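Local coordinates for prolyl 4-hydroxylase alpha subunit Fe(2+) 2OG dioxygenase domain-containing protein (Burkholderia ambifaria, PDB 3W21) that probably acts as a prolyl 4-hydroxylase-like 2-oxoglutarate-dependent oxygenase, binding 2-oxoglutarate and, in this crystal, zinc in place of the iron expected for the family, at residues K171-R176 and Q241-H246; L9-T14 and E34-V39; R141-F146 and R255-L260; C101-G106 and E134-T139. One frame throughout, in Å; residues are numbered along the deposited sequence.

Contact 1. Residues K171-R176 and Q241-H246. With ZN (zinc ion), chain C; AKG (2-oxoglutaric acid), chain D.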
# COMPACT_ATOMS: atom_id res chain seq x y z
N LYS A 171 -14.65 -7.99 0.10
CA LYS A 171 -15.55 -8.96 -0.38
C LYS A 171 -17.05 -8.48 -0.21
O LYS A 171 -17.96 -9.14 -0.74
CB LYS A 171 -15.24 -10.28 0.34
CG LYS A 171 -13.93 -10.91 -0.20
CD LYS A 171 -13.81 -12.39 0.17
CE LYS A 171 -12.36 -12.83 0.03
NZ LYS A 171 -11.98 -12.93 -1.41
N ARG A 172 -17.28 -7.34 0.43
CA ARG A 172 -18.68 -6.89 0.69
C ARG A 172 -19.14 -5.90 -0.36
O ARG A 172 -18.42 -4.93 -0.60
CB ARG A 172 -18.86 -6.17 2.02
CG ARG A 172 -20.34 -6.23 2.45
CD ARG A 172 -21.07 -5.04 3.09
NE ARG A 172 -20.57 -4.57 4.36
CZ ARG A 172 -21.23 -3.83 5.25
NH1 ARG A 172 -22.51 -3.47 5.12
NH2 ARG A 172 -20.58 -3.47 6.33
N SER A 173 -20.31 -6.16 -0.96
CA SER A 173 -20.92 -5.26 -1.94
C SER A 173 -21.82 -4.28 -1.21
O SER A 173 -22.49 -4.67 -0.26
CB SER A 173 -21.74 -6.02 -2.93
OG SER A 173 -22.25 -5.12 -3.98
N PHE A 174 -21.83 -3.03 -1.66
CA PHE A 174 -22.74 -1.99 -1.15
C PHE A 174 -23.76 -1.65 -2.26
O PHE A 174 -23.37 -1.05 -3.27
CB PHE A 174 -21.93 -0.74 -0.76
CG PHE A 174 -21.03 -0.97 0.42
CD1 PHE A 174 -21.40 -0.49 1.69
CD2 PHE A 174 -19.84 -1.68 0.30
CE1 PHE A 174 -20.60 -0.73 2.79
CE2 PHE A 174 -19.04 -1.93 1.42
CZ PHE A 174 -19.42 -1.45 2.66
N PRO A 175 -25.06 -2.01 -2.08
CA PRO A 175 -25.96 -1.87 -3.24
C PRO A 175 -26.23 -0.42 -3.62
O PRO A 175 -26.55 -0.15 -4.78
CB PRO A 175 -27.24 -2.60 -2.82
CG PRO A 175 -27.14 -2.77 -1.33
CD PRO A 175 -25.67 -2.82 -0.99
N ARG A 176 -26.00 0.51 -2.68
CA ARG A 176 -26.23 1.92 -2.98
C ARG A 176 -24.88 2.64 -3.25
O ARG A 176 -24.74 3.84 -3.07
CB ARG A 176 -27.08 2.59 -1.90
CG ARG A 176 -28.40 1.83 -1.60
CD ARG A 176 -29.22 1.61 -2.92
NE ARG A 176 -30.04 0.41 -2.72
CZ ARG A 176 -30.48 -0.37 -3.66
NH1 ARG A 176 -31.20 -1.44 -3.32
NH2 ARG A 176 -30.23 -0.06 -4.92
N GLN A 241 -26.13 5.64 -8.89
CA GLN A 241 -25.89 4.34 -8.27
C GLN A 241 -24.96 3.59 -9.26
O GLN A 241 -25.38 3.25 -10.40
CB GLN A 241 -27.21 3.60 -8.10
CG GLN A 241 -28.11 4.28 -7.07
CD GLN A 241 -29.22 3.39 -6.50
OE1 GLN A 241 -30.36 3.85 -6.27
NE2 GLN A 241 -28.94 2.11 -6.35
N SER A 242 -23.71 3.44 -8.89
CA SER A 242 -22.66 2.99 -9.84
C SER A 242 -22.70 1.47 -10.11
O SER A 242 -22.00 0.98 -11.01
CB SER A 242 -21.27 3.41 -9.34
OG SER A 242 -21.01 2.70 -8.09
N LYS A 243 -23.51 0.73 -9.37
CA LYS A 243 -23.73 -0.70 -9.71
C LYS A 243 -24.58 -0.92 -11.00
O LYS A 243 -24.50 -1.98 -11.60
CB LYS A 243 -24.33 -1.43 -8.52
CG LYS A 243 -23.25 -1.75 -7.48
CD LYS A 243 -23.85 -2.54 -6.29
CE LYS A 243 -24.42 -3.87 -6.67
NZ LYS A 243 -23.54 -4.71 -7.54
N ASN A 244 -25.36 0.07 -11.43
CA ASN A 244 -26.06 0.00 -12.71
C ASN A 244 -25.10 0.16 -13.84
O ASN A 244 -24.28 1.05 -13.81
CB ASN A 244 -27.11 1.09 -12.77
CG ASN A 244 -28.30 0.72 -11.92
OD1 ASN A 244 -29.22 0.07 -12.36
ND2 ASN A 244 -28.24 1.04 -10.72
N LEU A 245 -25.17 -0.73 -14.83
CA LEU A 245 -24.27 -0.55 -16.02
C LEU A 245 -24.39 0.87 -16.59
O LEU A 245 -25.46 1.46 -16.62
CB LEU A 245 -24.68 -1.54 -17.09
CG LEU A 245 -23.68 -1.90 -18.13
CD1 LEU A 245 -22.50 -2.53 -17.42
CD2 LEU A 245 -24.40 -2.99 -18.93
N HIS A 246 -23.26 1.47 -16.94
CA HIS A 246 -23.28 2.79 -17.57
C HIS A 246 -22.10 2.93 -18.49
O HIS A 246 -21.14 2.14 -18.42
CB HIS A 246 -23.25 3.91 -16.52
CG HIS A 246 -22.12 3.79 -15.54
ND1 HIS A 246 -22.16 2.95 -14.49
CD2 HIS A 246 -20.93 4.46 -15.45
CE1 HIS A 246 -21.03 3.05 -13.77
NE2 HIS A 246 -20.25 3.97 -14.37
ZN ZN C . -18.30 4.26 -13.62
C1 AKG D . -17.70 6.95 -13.09
O1 AKG D . -17.61 5.78 -12.63
O2 AKG D . -17.94 7.95 -12.35
C2 AKG D . -17.55 7.10 -14.55
O5 AKG D . -17.96 6.24 -15.32
C3 AKG D . -16.87 8.33 -15.11
C4 AKG D . -17.79 9.54 -15.04
C5 AKG D . -17.06 10.71 -15.65
O3 AKG D . -17.60 11.23 -16.65
O4 AKG D . -15.95 11.12 -15.18
O HOH W 1 -25.05 1.29 -6.71

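Contact 2. Residues L9-T14 and E34-V39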
# COMPACT_ATOMS: atom_id res chain seq x y z
N LEU A 9 -33.86 14.98 -10.50
CA LEU A 9 -33.81 13.63 -9.96
C LEU A 9 -34.45 12.67 -10.97
O LEU A 9 -35.62 12.88 -11.34
CB LEU A 9 -34.53 13.65 -8.60
CG LEU A 9 -34.49 12.49 -7.66
CD1 LEU A 9 -34.56 13.00 -6.22
CD2 LEU A 9 -35.61 11.49 -7.94
N MSE A 10 -33.70 11.64 -11.41
CA MSE A 10 -34.12 10.70 -12.44
C MSE A 10 -34.33 9.35 -11.83
O MSE A 10 -33.49 8.82 -11.07
CB MSE A 10 -33.09 10.55 -13.57
CG MSE A 10 -33.08 11.60 -14.69
SE MSE A 10 -32.10 13.17 -14.08
CE MSE A 10 -30.59 12.48 -13.08
N ARG A 11 -35.45 8.73 -12.20
CA ARG A 11 -35.71 7.30 -11.92
C ARG A 11 -36.09 6.68 -13.22
O ARG A 11 -36.78 7.34 -14.02
CB ARG A 11 -36.91 7.11 -11.00
CG ARG A 11 -36.79 7.48 -9.54
CD ARG A 11 -37.21 6.30 -8.64
NE ARG A 11 -36.03 5.71 -7.96
CZ ARG A 11 -35.37 4.63 -8.37
NH1 ARG A 11 -35.82 4.01 -9.46
NH2 ARG A 11 -34.25 4.19 -7.70
N PHE A 12 -35.66 5.43 -13.47
CA PHE A 12 -35.92 4.75 -14.74
C PHE A 12 -37.41 4.81 -15.07
O PHE A 12 -38.24 4.58 -14.21
CB PHE A 12 -35.57 3.25 -14.68
CG PHE A 12 -34.10 3.00 -14.62
CD1 PHE A 12 -33.27 3.29 -15.74
CD2 PHE A 12 -33.51 2.52 -13.46
CE1 PHE A 12 -31.91 3.09 -15.66
CE2 PHE A 12 -32.12 2.38 -13.37
CZ PHE A 12 -31.33 2.66 -14.47
N GLY A 13 -37.68 5.07 -16.34
CA GLY A 13 -39.04 5.06 -16.90
C GLY A 13 -39.96 6.18 -16.46
O GLY A 13 -41.17 6.10 -16.70
N THR A 14 -39.43 7.21 -15.82
CA THR A 14 -40.29 8.24 -15.22
C THR A 14 -39.73 9.67 -15.37
O THR A 14 -38.53 9.85 -15.48
CB THR A 14 -40.75 7.87 -13.78
OG1 THR A 14 -40.42 8.92 -12.89
CG2 THR A 14 -40.10 6.60 -13.23
N GLU A 34 -34.28 5.95 -3.71
CA GLU A 34 -35.43 6.78 -4.16
C GLU A 34 -35.10 7.45 -5.48
O GLU A 34 -35.95 8.14 -6.04
CB GLU A 34 -35.70 7.87 -3.12
CG GLU A 34 -36.47 7.32 -1.94
CD GLU A 34 -36.49 8.30 -0.77
OE1 GLU A 34 -36.06 9.46 -0.96
OE2 GLU A 34 -36.90 7.87 0.33
N ALA A 35 -33.88 7.25 -6.00
CA ALA A 35 -33.50 7.86 -7.30
C ALA A 35 -32.37 7.02 -7.91
O ALA A 35 -31.62 6.34 -7.16
CB ALA A 35 -33.02 9.32 -7.10
N ASP A 36 -32.20 7.10 -9.23
CA ASP A 36 -31.15 6.30 -9.86
C ASP A 36 -29.97 7.19 -10.17
O ASP A 36 -28.85 6.75 -10.12
CB ASP A 36 -31.68 5.55 -11.07
CG ASP A 36 -32.82 4.61 -10.70
OD1 ASP A 36 -32.54 3.66 -9.93
OD2 ASP A 36 -33.99 4.84 -11.14
N ALA A 37 -30.23 8.45 -10.45
CA ALA A 37 -29.22 9.43 -10.76
C ALA A 37 -29.77 10.82 -10.40
O ALA A 37 -30.98 11.05 -10.53
CB ALA A 37 -28.89 9.38 -12.24
N ILE A 38 -28.90 11.70 -9.92
CA ILE A 38 -29.32 13.12 -9.67
C ILE A 38 -28.28 14.07 -10.27
O ILE A 38 -27.10 13.86 -10.10
CB ILE A 38 -29.45 13.40 -8.18
CG1 ILE A 38 -30.52 12.48 -7.59
CG2 ILE A 38 -29.79 14.90 -7.92
CD1 ILE A 38 -30.68 12.66 -6.10
N VAL A 39 -28.73 15.07 -11.04
CA VAL A 39 -27.81 16.02 -11.67
C VAL A 39 -28.10 17.40 -11.06
O VAL A 39 -29.26 17.83 -11.06
CB VAL A 39 -27.99 16.01 -13.23
CG1 VAL A 39 -27.11 17.07 -13.95
CG2 VAL A 39 -27.59 14.66 -13.74

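Contact 3. Residues R141-F146 and R255-L260. With AKG (2-oxoglutaric acid), chain D.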
# COMPACT_ATOMS: atom_id res chain seq x y z
N ARG A 141 -10.01 13.87 -14.27
CA ARG A 141 -10.08 12.94 -15.41
C ARG A 141 -10.11 13.75 -16.69
O ARG A 141 -10.94 14.65 -16.86
CB ARG A 141 -11.30 11.98 -15.27
CG ARG A 141 -11.33 11.41 -13.85
CD ARG A 141 -12.08 10.13 -13.54
NE ARG A 141 -13.50 10.37 -13.36
CZ ARG A 141 -14.29 10.02 -12.34
NH1 ARG A 141 -13.89 9.39 -11.22
NH2 ARG A 141 -15.58 10.33 -12.47
N VAL A 142 -9.19 13.45 -17.61
CA VAL A 142 -9.30 14.06 -18.93
C VAL A 142 -9.67 12.94 -19.91
O VAL A 142 -9.09 11.84 -19.91
CB VAL A 142 -8.07 14.90 -19.40
CG1 VAL A 142 -7.28 15.52 -18.23
CG2 VAL A 142 -7.16 14.13 -20.35
N TYR A 143 -10.68 13.21 -20.72
CA TYR A 143 -11.08 12.28 -21.76
C TYR A 143 -10.79 12.99 -23.07
O TYR A 143 -11.31 14.11 -23.29
CB TYR A 143 -12.57 12.00 -21.67
CG TYR A 143 -13.06 11.37 -20.38
CD1 TYR A 143 -13.27 10.00 -20.31
CD2 TYR A 143 -13.35 12.14 -19.25
CE1 TYR A 143 -13.73 9.38 -19.16
CE2 TYR A 143 -13.82 11.54 -18.09
CZ TYR A 143 -14.00 10.15 -18.05
OH TYR A 143 -14.50 9.54 -16.92
N GLU A 144 -9.98 12.36 -23.93
CA GLU A 144 -9.72 12.88 -25.30
C GLU A 144 -10.30 12.06 -26.46
O GLU A 144 -10.58 10.87 -26.29
CB GLU A 144 -8.25 13.24 -25.49
CG GLU A 144 -8.11 14.75 -25.52
CD GLU A 144 -6.93 15.28 -24.74
OE1 GLU A 144 -6.12 14.47 -24.25
OE2 GLU A 144 -6.83 16.51 -24.62
N PRO A 145 -10.59 12.73 -27.60
CA PRO A 145 -11.18 12.13 -28.79
C PRO A 145 -10.68 10.71 -29.04
O PRO A 145 -9.46 10.47 -29.12
CB PRO A 145 -10.72 13.08 -29.92
CG PRO A 145 -10.15 14.30 -29.24
CD PRO A 145 -10.45 14.18 -27.78
N PHE A 146 -11.63 9.78 -29.16
CA PHE A 146 -11.35 8.35 -29.15
C PHE A 146 -12.38 7.63 -30.03
O PHE A 146 -13.58 7.67 -29.73
CB PHE A 146 -11.39 7.85 -27.70
CG PHE A 146 -11.14 6.38 -27.53
CD1 PHE A 146 -12.13 5.56 -26.99
CD2 PHE A 146 -9.92 5.81 -27.90
CE1 PHE A 146 -11.90 4.20 -26.82
CE2 PHE A 146 -9.69 4.45 -27.74
CZ PHE A 146 -10.68 3.64 -27.20
N ARG A 255 -12.73 16.57 -22.89
CA ARG A 255 -13.75 16.62 -21.82
C ARG A 255 -12.99 16.46 -20.50
O ARG A 255 -12.08 15.62 -20.40
CB ARG A 255 -14.79 15.49 -22.00
CG ARG A 255 -15.97 15.55 -21.00
CD ARG A 255 -16.98 14.41 -21.09
NE ARG A 255 -16.53 13.21 -20.38
CZ ARG A 255 -17.18 12.57 -19.40
NH1 ARG A 255 -18.39 12.96 -18.98
NH2 ARG A 255 -16.61 11.50 -18.86
N ARG A 256 -13.33 17.29 -19.52
CA ARG A 256 -12.66 17.23 -18.22
C ARG A 256 -13.71 17.06 -17.09
O ARG A 256 -14.74 17.74 -17.08
CB ARG A 256 -11.81 18.50 -17.99
CG ARG A 256 -10.55 18.53 -18.84
CD ARG A 256 -9.65 19.67 -18.43
NE ARG A 256 -10.29 20.97 -18.63
CZ ARG A 256 -10.10 22.00 -17.81
NH1 ARG A 256 -9.30 21.86 -16.76
NH2 ARG A 256 -10.70 23.15 -18.04
N THR A 257 -13.43 16.11 -16.20
CA THR A 257 -14.26 15.85 -14.99
C THR A 257 -13.39 15.55 -13.78
O THR A 257 -12.18 15.30 -13.91
CB THR A 257 -15.20 14.63 -15.15
OG1 THR A 257 -14.43 13.44 -15.29
CG2 THR A 257 -16.18 14.79 -16.36
N MSE A 258 -14.00 15.57 -12.59
CA MSE A 258 -13.33 15.22 -11.35
C MSE A 258 -14.30 14.25 -10.72
O MSE A 258 -15.47 14.59 -10.65
CB MSE A 258 -13.57 16.49 -10.52
CG MSE A 258 -12.40 16.98 -9.77
SE MSE A 258 -13.02 18.81 -9.27
CE MSE A 258 -12.09 19.53 -10.77
N GLY A 259 -13.84 13.14 -10.14
CA GLY A 259 -14.84 12.17 -9.63
C GLY A 259 -14.38 11.46 -8.38
O GLY A 259 -13.20 11.42 -8.07
N LEU A 260 -15.33 10.85 -7.69
CA LEU A 260 -15.00 9.91 -6.64
C LEU A 260 -16.24 9.01 -6.44
O LEU A 260 -17.21 9.18 -7.15
CB LEU A 260 -14.61 10.68 -5.38
CG LEU A 260 -15.54 11.32 -4.33
CD1 LEU A 260 -14.95 12.55 -3.59
CD2 LEU A 260 -17.02 11.47 -4.61
C1 AKG D . -17.70 6.95 -13.09
O1 AKG D . -17.61 5.78 -12.63
O2 AKG D . -17.94 7.95 -12.35
C2 AKG D . -17.55 7.10 -14.55
O5 AKG D . -17.96 6.24 -15.32
C3 AKG D . -16.87 8.33 -15.11
C4 AKG D . -17.79 9.54 -15.04
C5 AKG D . -17.06 10.71 -15.65
O3 AKG D . -17.60 11.23 -16.65
O4 AKG D . -15.95 11.12 -15.18

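Contact 4. Residues C101-G106 and E134-T139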
# COMPACT_ATOMS: atom_id res chain seq x y z
N CYS A 101 -1.48 7.79 0.06
CA CYS A 101 -1.09 8.58 1.23
C CYS A 101 -0.36 9.84 0.78
O CYS A 101 -0.56 10.87 1.40
CB CYS A 101 -0.36 7.73 2.27
SG CYS A 101 1.28 8.34 2.80
N ARG A 102 0.43 9.79 -0.30
CA ARG A 102 1.08 11.03 -0.83
C ARG A 102 0.07 12.03 -1.34
O ARG A 102 0.24 13.23 -1.21
CB ARG A 102 2.05 10.74 -1.99
CG ARG A 102 3.28 9.91 -1.61
CD ARG A 102 4.51 10.70 -1.12
NE ARG A 102 5.43 9.88 -0.30
CZ ARG A 102 5.88 10.21 0.92
NH1 ARG A 102 5.49 11.36 1.48
NH2 ARG A 102 6.72 9.40 1.60
N VAL A 103 -0.99 11.54 -1.96
CA VAL A 103 -1.82 12.40 -2.80
C VAL A 103 -3.01 12.97 -1.96
O VAL A 103 -3.43 14.12 -2.15
CB VAL A 103 -2.27 11.55 -4.00
CG1 VAL A 103 -3.64 11.92 -4.45
CG2 VAL A 103 -1.24 11.54 -5.17
N ASN A 104 -3.49 12.20 -1.00
CA ASN A 104 -4.68 12.52 -0.23
C ASN A 104 -4.59 13.74 0.69
O ASN A 104 -5.62 14.34 0.98
CB ASN A 104 -5.12 11.33 0.64
CG ASN A 104 -5.96 10.29 -0.13
OD1 ASN A 104 -6.23 10.42 -1.32
ND2 ASN A 104 -6.35 9.28 0.55
N ASP A 105 -3.40 14.08 1.20
CA ASP A 105 -3.31 15.23 2.08
C ASP A 105 -3.74 16.47 1.33
O ASP A 105 -4.62 17.20 1.81
CB ASP A 105 -1.98 15.32 2.81
CG ASP A 105 -1.91 14.34 4.02
OD1 ASP A 105 -2.97 13.81 4.47
OD2 ASP A 105 -0.79 14.10 4.51
N GLY A 106 -3.23 16.63 0.12
CA GLY A 106 -3.78 17.61 -0.82
C GLY A 106 -5.25 17.45 -1.22
O GLY A 106 -6.04 18.40 -1.18
N GLU A 134 -5.39 4.83 4.01
CA GLU A 134 -6.46 5.41 3.19
C GLU A 134 -6.47 4.87 1.75
O GLU A 134 -5.39 4.65 1.17
CB GLU A 134 -6.26 6.91 3.18
CG GLU A 134 -6.71 7.49 4.54
CD GLU A 134 -6.49 8.96 4.63
OE1 GLU A 134 -5.92 9.55 3.68
OE2 GLU A 134 -6.88 9.52 5.69
N PHE A 135 -7.64 4.71 1.18
CA PHE A 135 -7.77 4.58 -0.25
C PHE A 135 -7.51 5.95 -0.85
O PHE A 135 -7.63 6.97 -0.17
CB PHE A 135 -9.18 4.11 -0.63
CG PHE A 135 -9.45 2.65 -0.36
CD1 PHE A 135 -9.65 1.72 -1.43
CD2 PHE A 135 -9.56 2.18 0.96
CE1 PHE A 135 -9.94 0.37 -1.17
CE2 PHE A 135 -9.82 0.81 1.22
CZ PHE A 135 -10.01 -0.09 0.15
N LEU A 136 -7.21 5.97 -2.14
CA LEU A 136 -7.12 7.19 -2.90
C LEU A 136 -8.47 7.90 -2.77
O LEU A 136 -9.52 7.26 -2.86
CB LEU A 136 -6.93 6.90 -4.40
CG LEU A 136 -6.94 8.09 -5.40
CD1 LEU A 136 -5.76 8.96 -5.01
CD2 LEU A 136 -6.74 7.64 -6.84
N LEU A 137 -8.46 9.23 -2.67
CA LEU A 137 -9.75 9.92 -2.35
C LEU A 137 -10.56 10.20 -3.60
O LEU A 137 -11.77 10.10 -3.59
CB LEU A 137 -9.43 11.22 -1.61
CG LEU A 137 -10.04 11.66 -0.29
CD1 LEU A 137 -10.98 10.74 0.45
CD2 LEU A 137 -9.01 12.40 0.61
N ALA A 138 -9.88 10.53 -4.71
CA ALA A 138 -10.59 11.09 -5.86
C ALA A 138 -9.62 11.33 -6.98
O ALA A 138 -8.44 11.38 -6.72
CB ALA A 138 -11.24 12.42 -5.50
N THR A 139 -10.14 11.59 -8.18
CA THR A 139 -9.31 11.88 -9.34
C THR A 139 -9.85 12.98 -10.23
O THR A 139 -11.07 13.19 -10.34
CB THR A 139 -9.16 10.60 -10.24
OG1 THR A 139 -10.45 10.18 -10.69
CG2 THR A 139 -8.62 9.42 -9.46

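Contact 1. Residues K171-R176 and Q241-H246
Arg176 and Gln241 begin this contact, in which a type I beta turn, Gln241 to Asn244, packs against an irregular loop of the double-stranded beta-helix fold. The edge of the guanidinium meets the end of the Gln241 side chain, the two flat groups being about 80° apart. Lys243 follows, its side chain lying along the backbone of Phe174 and Pro175. Lys243 CD lies 3.4 Å from Phe174 O and also rests on Pro175 CA. From there the chain bends at its last two torsions (chi3 62°, chi4 48°), taking CE past the hydroxyl of Ser173. Both polar ends then turn to Asp158, which makes a salt bridge with Lys243 and a hydrogen bond with Ser173. A water donates to Pro175 O at 2.8 Å and accepts from Lys243 N at 3.1 Å, joining the two backbones. The carbonyl of Asn244 helps to fix the rotation of the His246 ring: His246 ND1 donates to Asn244 O at 2.9 Å, the oxygen lying in the ring plane. The other nitrogen is thereby aimed at the metal, which His155 and Asp157 also bind in the facial triad of this family: His246 NE2 sits 2.1 Å from the zinc, and 2-oxoglutarate O1 1.9 Å.

Contact 2. Residues L9-T14 and E34-V39
The guanidinium of Arg11 has Asp36 OD2 over one face, while the backbone of Glu34 and Ala35 passes at its edge. Guanidinium and carboxylate are steeply inclined, 76° apart, yet they form a salt bridge with Arg11 NH1 only 2.6 Å from Asp36 OD2. Arg11 reaches this place with CG opposite its carbonyl carbon (chi1 -72°) and bends at the next two torsions; its NH2 has a second acidic partner in Asp33. The ring of Phe12 meets the same carboxylate obliquely, and Phe12 N donates to Asp36 OD2 at 2.9 Å, on the anti side and 24° out of the carboxylate plane. One oxygen therefore holds both the arginine and the start of the type II turn, Arg11 to Thr14.

Beyond this polar end the two segments pair antiparallel through a classic beta bulge. Asp36 and Ala37 both face Met10, whose O accepts from Asp36 N at 2.8 Å and, weakly, from Ala37 N at 3.3 Å. Met10 N returns a bond to Ala37 O. The selenomethionine at position 10 curls back to set its CE 3.6 Å from Ala37 CB and near Val39 CG2. Leu9 lies alongside Ile38 and presses tightly on Ala35, Leu9 CD2 to Ala35 CB 3.5 Å.

Helix 23-31 covers the side of Ala35 and Ile38, strands 193-196 and 227-230 pack on that of Ala37, and strand 37-41 runs between strands 4-10 and 236-241 in the larger sheet.

Contact 3. Residues R141-F146 and R255-L260
Arg141 runs beside Thr257 on two antiparallel strands of the double-stranded beta-helix, its side chain entering the 2-oxoglutarate pocket. Arg141 CB passes 3.5 Å from Thr257 OG1, and CG stays beside the same residue. A bend (chi3 -82°) then turns the guanidinium so that one face lies over the backbone of Gly259, a residue whose lack of a side chain allows this. Arg141 NE donates to 2-oxoglutarate O4 at 3.1 Å and Arg141 NH2 to that same O4 at 2.8 Å, with the acceptor at the edge of the group. NH1 lies against Gly259 CA and has its charged partner in Asp273.

Two hydroxyls complete the grip on this oxygen: Tyr143 OH and Thr257 OG1 each donate to O4 at 2.8 Å. The other oxygen, O3, faces Arg255, whose NH1 is weakly bonded to it. Arg255 also makes a cation-pi contact over a face of the Tyr143 ring, Arg255 CZ to centroid 4.1 Å, though the placing of its NH2 is doubtful. Backbone pairing of Arg141 with Thr257 and of Tyr143 with Arg255 keeps all four groups on one side of the sheet. Four donor bonds on O4 and two arginines are consistent with a site built for the distal carboxylate.

Contact 4. Residues C101-G106 and E134-T139
Helix 101-106 passes an irregular stretch of chain at Asn104 and Leu137, whose CA atoms are 6.1 Å apart, and side chains bridge the gap, to backbone and to one another. Asn104 does most of the work. Asn104 ND2 donates to Phe135 O at 2.7 Å, with that oxygen nearly in the amide plane, and Asn104 OD1 accepts from Leu137 N at 2.9 Å in a weak, bent bond. The amide thus brackets Leu136, meeting the backbone on both sides of it much as a neighbouring strand would.

Asn104 ND2 makes a second bond, to Glu134 OE1 at 3.2 Å. The hydrogen bond is fairly straight, 164° at the hydrogen, but approaches on the anti side and 31° out of the carboxylate plane. The main partner of this glutamate is Arg108, which also pairs with Asp105. Carbon contacts frame the polar centre. Leu136 places CG opposite its own backbone N (chi1 175°), bringing Leu136 CD1 to 3.7 Å from Val103 CG1, while Leu137 CD2 lies 3.8 Å from Asn104 CG.

Nearly one turn back along the helix, Cys101 forms a disulfide with Cys101 of the second subunit, and Arg102 a salt bridge with Asp105 of that second subunit. Through Asn104, then, the helix that carries the dimer link is tied to the core: three hydrogen bonds, one of them weak, occupy both ends of a buried amide just before the chain enters strand 139-143.

How the contacts relate
Contact 4 is the most thoroughly buried of the four; the others mix buried and more open residues. Contacts 2 and 3 are both antiparallel pairings in the same large sheet, one interrupted by a bulge and closed by a salt bridge, the other regular and lined with donors for a bound anion. Contact 1 joins two loops through lysine and water, and contact 4 a helix to a loop through an asparagine amide. Contacts 1 and 3 approach 2-oxoglutarate at its metal-bound and distal carboxylate ends respectively. Two pairs of contacts touch: contact 2 meets contact 1 along Asp36 and Gln241, and contact 3 meets contact 4 at Gly259 and Thr139.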